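Local atomic coordinates of mitogen-activated protein kinase, putative (Map kinase-like protein) (Leishmania major, PDB entry 3PG1), a protein that probably binds ATP and transfers phosphate to serine or threonine residues of other proteins, as a member of the MAP kinase branch of the protein kinases. Residues L204-K209 / N241-I246; S237-Q242 / P264-Y269. All blocks are in the same frame, centred on the assembly; numbering follows the deposited sequence.

Helix 239-250 is shared by both contacts, and how one short helix can serve two partners is the point of this example. Interaction 1 uses the side that carries Gln242 and Leu243 to meet the end of helix 202-205; interaction 2 uses Phe239 and Tyr240, in the first turn, to meet helix 264-269. Their centres lie about 6 Å apart, and they touch directly: Met206 O approaches Ala266 CB at 3.3 Å, and Val205 O approaches Phe239 CE1 at 3.4 Å. The Ala-Pro-Glu sequence that closes the activation segment in protein kinases runs into helix 202-205. Interaction 1 thus joins the end of that segment to helix 239-250, well away from the five-stranded sheet of the N-terminal lobe.

Interaction 1 of 2, residues L204-K209 / N241-I246; sequences LVMQFK and NQLNKI
The backbones of residues 204-209 and helix 239-250 come closest at Val205 and Leu243, with CA atoms 7.8 Å apart, at the end of helix 202-205. Side chains fill the distance between the two backbones. Val205 uses both its branches: CG1, placed anti to the backbone N (chi1 173°), reaches Leu243 CG at 3.9 Å and CD2 at 4.0 Å, while CG2 turns to the aliphatic part of Gln242 and lies 4.3 Å from its CG. The valine and leucine side chains run antiparallel alongside each other, CG1 lying against the branch point of the leucine as well as one methyl. The other branch of that fork, Leu243 CD1, meets Met206 CG at 4.1 Å, and here the two side chains cross at about a right angle. All of this is apolar packing. Gln242 offers its methylene to the valine and sends its amide the other way, where NE2 donates to Phe234 O and OE1 takes a weak bond from Gly236 N. Helix 202-205 is ended by a Schellman motif: Gln207, with positive phi, is the C-prime residue, its N bonding to Leu204 O at 3.0 Å, while Phe208 N bonds back to Glu203 O. Met206 continues the apolar layer onto the loop at Phe261 and Ser262, and its backbone pairs with Ser263. Helix 214-229 lies against both segments, Val215 touching Leu204 and Trp218 touching Ile246.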
loop_
_atom_site.group_PDB
_atom_site.type_symbol
_atom_site.label_atom_id
_atom_site.label_comp_id
_atom_site.label_asym_id
_atom_site.label_seq_id
_atom_site.Cartn_x
_atom_site.Cartn_y
_atom_site.Cartn_z
ATOM N N LEU A 204 13.677 -4.231 6.840
ATOM C CA LEU A 204 12.716 -3.506 7.712
ATOM C C LEU A 204 12.597 -4.214 9.050
ATOM O O LEU A 204 12.439 -3.558 10.081
ATOM C CB LEU A 204 11.321 -3.374 7.074
ATOM C CG LEU A 204 11.244 -2.490 5.778
ATOM C CD1 LEU A 204 9.848 -2.433 5.290
ATOM C CD2 LEU A 204 11.703 -1.017 6.066
ATOM N N VAL A 205 12.681 -5.567 9.059
ATOM C CA VAL A 205 12.608 -6.318 10.341
ATOM C C VAL A 205 13.835 -5.879 11.182
ATOM O O VAL A 205 13.746 -5.782 12.407
ATOM C CB VAL A 205 12.608 -7.874 10.101
ATOM C CG1 VAL A 205 12.704 -8.648 11.436
ATOM C CG2 VAL A 205 11.370 -8.327 9.273
ATOM N N MET A 206 14.992 -5.645 10.505
ATOM C CA MET A 206 16.229 -5.206 11.170
ATOM C C MET A 206 16.325 -3.678 11.311
ATOM O O MET A 206 17.395 -3.145 11.627
ATOM C CB MET A 206 17.454 -5.824 10.510
ATOM C CG MET A 206 17.424 -7.362 10.531
ATOM S SD MET A 206 18.947 -8.082 9.885
ATOM C CE MET A 206 18.871 -7.557 8.134
ATOM N N GLN A 207 15.195 -2.982 11.110
ATOM C CA GLN A 207 15.057 -1.535 11.351
ATOM C C GLN A 207 16.118 -0.676 10.671
ATOM O O GLN A 207 16.520 0.348 11.221
ATOM C CB GLN A 207 15.049 -1.258 12.899
ATOM C CG GLN A 207 13.963 -2.013 13.649
ATOM C CD GLN A 207 14.232 -2.205 15.136
ATOM O OE1 GLN A 207 15.364 -2.054 15.660
ATOM N NE2 GLN A 207 13.178 -2.591 15.836
ATOM N N PHE A 208 16.582 -1.090 9.484
ATOM C CA PHE A 208 17.560 -0.312 8.722
ATOM C C PHE A 208 16.934 0.996 8.211
ATOM O O PHE A 208 15.888 1.001 7.557
ATOM C CB PHE A 208 18.103 -1.137 7.558
ATOM C CG PHE A 208 19.209 -0.494 6.762
ATOM C CD1 PHE A 208 20.386 -0.079 7.381
ATOM C CD2 PHE A 208 19.124 -0.403 5.377
ATOM C CE1 PHE A 208 21.446 0.458 6.628
ATOM C CE2 PHE A 208 20.178 0.169 4.630
ATOM C CZ PHE A 208 21.319 0.610 5.268
ATOM N N LYS A 209 17.570 2.108 8.521
ATOM C CA LYS A 209 17.043 3.414 8.112
ATOM C C LYS A 209 17.234 3.673 6.591
ATOM O O LYS A 209 16.523 4.497 6.021
ATOM C CB LYS A 209 17.700 4.537 8.947
ATOM C CG LYS A 209 19.222 4.589 8.864
ATOM C CD LYS A 209 19.744 5.940 8.392
ATOM C CE LYS A 209 21.173 6.184 8.833
ATOM N NZ LYS A 209 22.128 5.186 8.273
ATOM N N ASN A 241 12.119 -15.100 15.566
ATOM C CA ASN A 241 11.447 -16.198 14.919
ATOM C C ASN A 241 10.966 -15.871 13.518
ATOM O O ASN A 241 10.828 -16.779 12.705
ATOM C CB ASN A 241 10.461 -16.933 15.835
ATOM C CG ASN A 241 9.094 -16.289 15.995
ATOM O OD1 ASN A 241 8.546 -15.746 15.065
ATOM N ND2 ASN A 241 8.503 -16.368 17.188
ATOM N N GLN A 242 10.782 -14.570 13.220
ATOM C CA GLN A 242 10.433 -14.090 11.876
ATOM C C GLN A 242 11.691 -14.241 11.012
ATOM O O GLN A 242 11.644 -14.789 9.904
ATOM C CB GLN A 242 10.002 -12.591 11.915
ATOM C CG GLN A 242 9.604 -12.018 10.501
ATOM C CD GLN A 242 8.294 -12.601 9.980
ATOM O OE1 GLN A 242 7.425 -12.999 10.738
ATOM N NE2 GLN A 242 8.092 -12.619 8.677
ATOM N N LEU A 243 12.823 -13.789 11.525
ATOM C CA LEU A 243 14.098 -13.943 10.788
ATOM C C LEU A 243 14.470 -15.406 10.608
ATOM O O LEU A 243 14.970 -15.771 9.537
ATOM C CB LEU A 243 15.245 -13.170 11.440
ATOM C CG LEU A 243 15.187 -11.625 11.236
ATOM C CD1 LEU A 243 16.235 -10.922 12.088
ATOM C CD2 LEU A 243 15.310 -11.209 9.691
ATOM N N ASN A 244 14.183 -16.248 11.620
ATOM C CA ASN A 244 14.438 -17.671 11.506
ATOM C C ASN A 244 13.582 -18.308 10.410
ATOM O O ASN A 244 14.099 -19.084 9.625
ATOM C CB ASN A 244 14.237 -18.394 12.851
ATOM C CG ASN A 244 14.647 -19.840 12.762
ATOM O OD1 ASN A 244 15.833 -20.159 12.753
ATOM N ND2 ASN A 244 13.687 -20.743 12.736
ATOM N N LYS A 245 12.282 -17.992 10.360
ATOM C CA LYS A 245 11.386 -18.504 9.321
ATOM C C LYS A 245 11.859 -18.115 7.929
ATOM O O LYS A 245 11.751 -18.907 6.996
ATOM C CB LYS A 245 9.952 -18.007 9.569
ATOM C CG LYS A 245 9.298 -18.884 10.669
ATOM C CD LYS A 245 8.023 -18.277 11.201
ATOM C CE LYS A 245 7.541 -19.027 12.423
ATOM N NZ LYS A 245 8.331 -18.660 13.635
ATOM N N ILE A 246 12.408 -16.900 7.795
ATOM C CA ILE A 246 12.890 -16.417 6.508
ATOM C C ILE A 246 14.143 -17.207 6.093
ATOM O O ILE A 246 14.222 -17.699 4.957
ATOM C CB ILE A 246 13.178 -14.880 6.585
ATOM C CG1 ILE A 246 11.864 -14.060 6.700
ATOM C CG2 ILE A 246 14.045 -14.434 5.368
ATOM C CD1 ILE A 246 12.078 -12.445 6.965
#

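Interaction 2 of 2, residues S237-Q242 / P264-Y269; sequences STFYNQ and PSARDY
Phe239 and Tyr269 form the apolar centre, an edge-to-face (T-shaped) pair with ring centroids 5.1 Å apart and planes at 74°. The edge of Tyr269 is turned to the face of Phe239, its CD2 standing over that face toward the rim, and Tyr269 CB adds a contact of 3.6 Å to Phe239 CE2. Phe239 CG lies anti to the backbone N (chi1 169°), which carries the ring out toward helix 264-269, where CZ also meets Ala266 CB at 4.1 Å. Tyr240 flanks this pair, with Phe239 CD2 over the centre of one face of its ring. Farther out, Tyr240 OH donates to Tyr269 O at 2.7 Å, tilted 30° from the carbonyl plane. At the far polar edge Asn241 OD1 accepts Ser237 N in its carbonyl plane on a lone pair and Thr238 N, 3.2 Å away, from above that plane. Asn241 N returns a bond to Thr238 OG1 at 3.0 Å, completing a capping box that opens helix 239-250. By sequence and topology this helix probably corresponds to helix G of the kinase fold, and helix 264-269 to part of the MAP kinase insert that packs on it.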
loop_
_atom_site.group_PDB
_atom_site.type_symbol
_atom_site.label_atom_id
_atom_site.label_comp_id
_atom_site.label_asym_id
_atom_site.label_seq_id
_atom_site.Cartn_x
_atom_site.Cartn_y
_atom_site.Cartn_z
ATOM N N SER A 237 6.210 -14.422 14.894
ATOM C CA SER A 237 5.574 -13.631 15.958
ATOM C C SER A 237 6.567 -12.752 16.699
ATOM O O SER A 237 6.172 -12.035 17.628
ATOM C CB SER A 237 4.875 -14.555 16.943
ATOM O OG SER A 237 5.823 -15.368 17.621
ATOM N N THR A 238 7.867 -12.873 16.382
ATOM C CA THR A 238 8.899 -12.103 17.088
ATOM C C THR A 238 9.960 -11.734 16.100
ATOM O O THR A 238 10.040 -12.326 15.016
ATOM C CB THR A 238 9.592 -12.881 18.276
ATOM O OG1 THR A 238 10.432 -13.926 17.763
ATOM C CG2 THR A 238 8.612 -13.455 19.316
ATOM N N PHE A 239 10.836 -10.814 16.491
ATOM C CA PHE A 239 11.980 -10.415 15.673
ATOM C C PHE A 239 12.835 -11.671 15.311
ATOM O O PHE A 239 13.167 -11.861 14.152
ATOM C CB PHE A 239 12.829 -9.400 16.492
ATOM C CG PHE A 239 14.181 -9.076 15.898
ATOM C CD1 PHE A 239 14.330 -8.025 14.997
ATOM C CD2 PHE A 239 15.322 -9.746 16.322
ATOM C CE1 PHE A 239 15.583 -7.735 14.443
ATOM C CE2 PHE A 239 16.565 -9.460 15.768
ATOM C CZ PHE A 239 16.691 -8.437 14.844
ATOM N N TYR A 240 13.177 -12.523 16.301
ATOM C CA TYR A 240 14.039 -13.675 16.005
ATOM C C TYR A 240 13.367 -14.773 15.212
ATOM O O TYR A 240 13.988 -15.351 14.314
ATOM C CB TYR A 240 14.651 -14.275 17.280
ATOM C CG TYR A 240 15.545 -13.334 18.058
ATOM C CD1 TYR A 240 16.811 -12.996 17.585
ATOM C CD2 TYR A 240 15.146 -12.814 19.286
ATOM C CE1 TYR A 240 17.653 -12.162 18.314
ATOM C CE2 TYR A 240 15.974 -11.963 20.012
ATOM C CZ TYR A 240 17.228 -11.640 19.523
ATOM O OH TYR A 240 18.081 -10.862 20.261
ATOM N N ASN A 241 12.119 -15.100 15.566
ATOM C CA ASN A 241 11.447 -16.198 14.919
ATOM C C ASN A 241 10.966 -15.871 13.518
ATOM O O ASN A 241 10.828 -16.779 12.705
ATOM C CB ASN A 241 10.461 -16.933 15.835
ATOM C CG ASN A 241 9.094 -16.289 15.995
ATOM O OD1 ASN A 241 8.546 -15.746 15.065
ATOM N ND2 ASN A 241 8.503 -16.368 17.188
ATOM N N GLN A 242 10.782 -14.570 13.220
ATOM C CA GLN A 242 10.433 -14.090 11.876
ATOM C C GLN A 242 11.691 -14.241 11.012
ATOM O O GLN A 242 11.644 -14.789 9.904
ATOM C CB GLN A 242 10.002 -12.591 11.915
ATOM C CG GLN A 242 9.604 -12.018 10.501
ATOM C CD GLN A 242 8.294 -12.601 9.980
ATOM O OE1 GLN A 242 7.425 -12.999 10.738
ATOM N NE2 GLN A 242 8.092 -12.619 8.677
ATOM N N PRO A 264 22.053 -0.408 14.316
ATOM C CA PRO A 264 22.988 -0.840 15.381
ATOM C C PRO A 264 22.338 -1.706 16.473
ATOM O O PRO A 264 22.978 -2.623 16.969
ATOM C CB PRO A 264 23.487 0.489 15.963
ATOM C CG PRO A 264 23.372 1.446 14.851
ATOM C CD PRO A 264 22.081 1.063 14.159
ATOM N N SER A 265 21.076 -1.422 16.830
ATOM C CA SER A 265 20.313 -2.185 17.837
ATOM C C SER A 265 20.051 -3.613 17.335
ATOM O O SER A 265 20.188 -4.559 18.103
ATOM C CB SER A 265 18.976 -1.507 18.121
ATOM O OG SER A 265 19.148 -0.251 18.755
ATOM N N ALA A 266 19.677 -3.762 16.031
ATOM C CA ALA A 266 19.387 -5.068 15.430
ATOM C C ALA A 266 20.620 -5.952 15.316
ATOM O O ALA A 266 20.523 -7.163 15.544
ATOM C CB ALA A 266 18.702 -4.915 14.094
ATOM N N ARG A 267 21.789 -5.344 15.016
ATOM C CA ARG A 267 23.090 -6.035 14.972
ATOM C C ARG A 267 23.398 -6.613 16.337
ATOM O O ARG A 267 23.877 -7.744 16.438
ATOM C CB ARG A 267 24.218 -5.058 14.630
ATOM C CG ARG A 267 24.384 -4.824 13.166
ATOM C CD ARG A 267 25.270 -3.623 12.941
ATOM N NE ARG A 267 24.877 -2.861 11.743
ATOM C CZ ARG A 267 25.244 -1.605 11.541
ATOM N NH1 ARG A 267 25.968 -0.959 12.452
ATOM N NH2 ARG A 267 24.881 -0.974 10.433
ATOM N N ASP A 268 23.127 -5.834 17.401
ATOM C CA ASP A 268 23.360 -6.321 18.757
ATOM C C ASP A 268 22.374 -7.436 19.125
ATOM O O ASP A 268 22.754 -8.350 19.842
ATOM C CB ASP A 268 23.305 -5.174 19.764
ATOM C CG ASP A 268 24.537 -4.278 19.760
ATOM O OD1 ASP A 268 25.640 -4.772 19.392
ATOM O OD2 ASP A 268 24.412 -3.100 20.177
ATOM N N TYR A 269 21.133 -7.380 18.633
ATOM C CA TYR A 269 20.168 -8.453 18.912
ATOM C C TYR A 269 20.653 -9.784 18.304
ATOM O O TYR A 269 20.440 -10.838 18.875
ATOM C CB TYR A 269 18.793 -8.163 18.247
ATOM C CG TYR A 269 18.003 -6.972 18.768
ATOM C CD1 TYR A 269 18.172 -6.507 20.072
ATOM C CD2 TYR A 269 17.047 -6.348 17.971
ATOM C CE1 TYR A 269 17.444 -5.420 20.552
ATOM C CE2 TYR A 269 16.299 -5.270 18.446
ATOM C CZ TYR A 269 16.494 -4.818 19.743
ATOM O OH TYR A 269 15.765 -3.752 20.211
#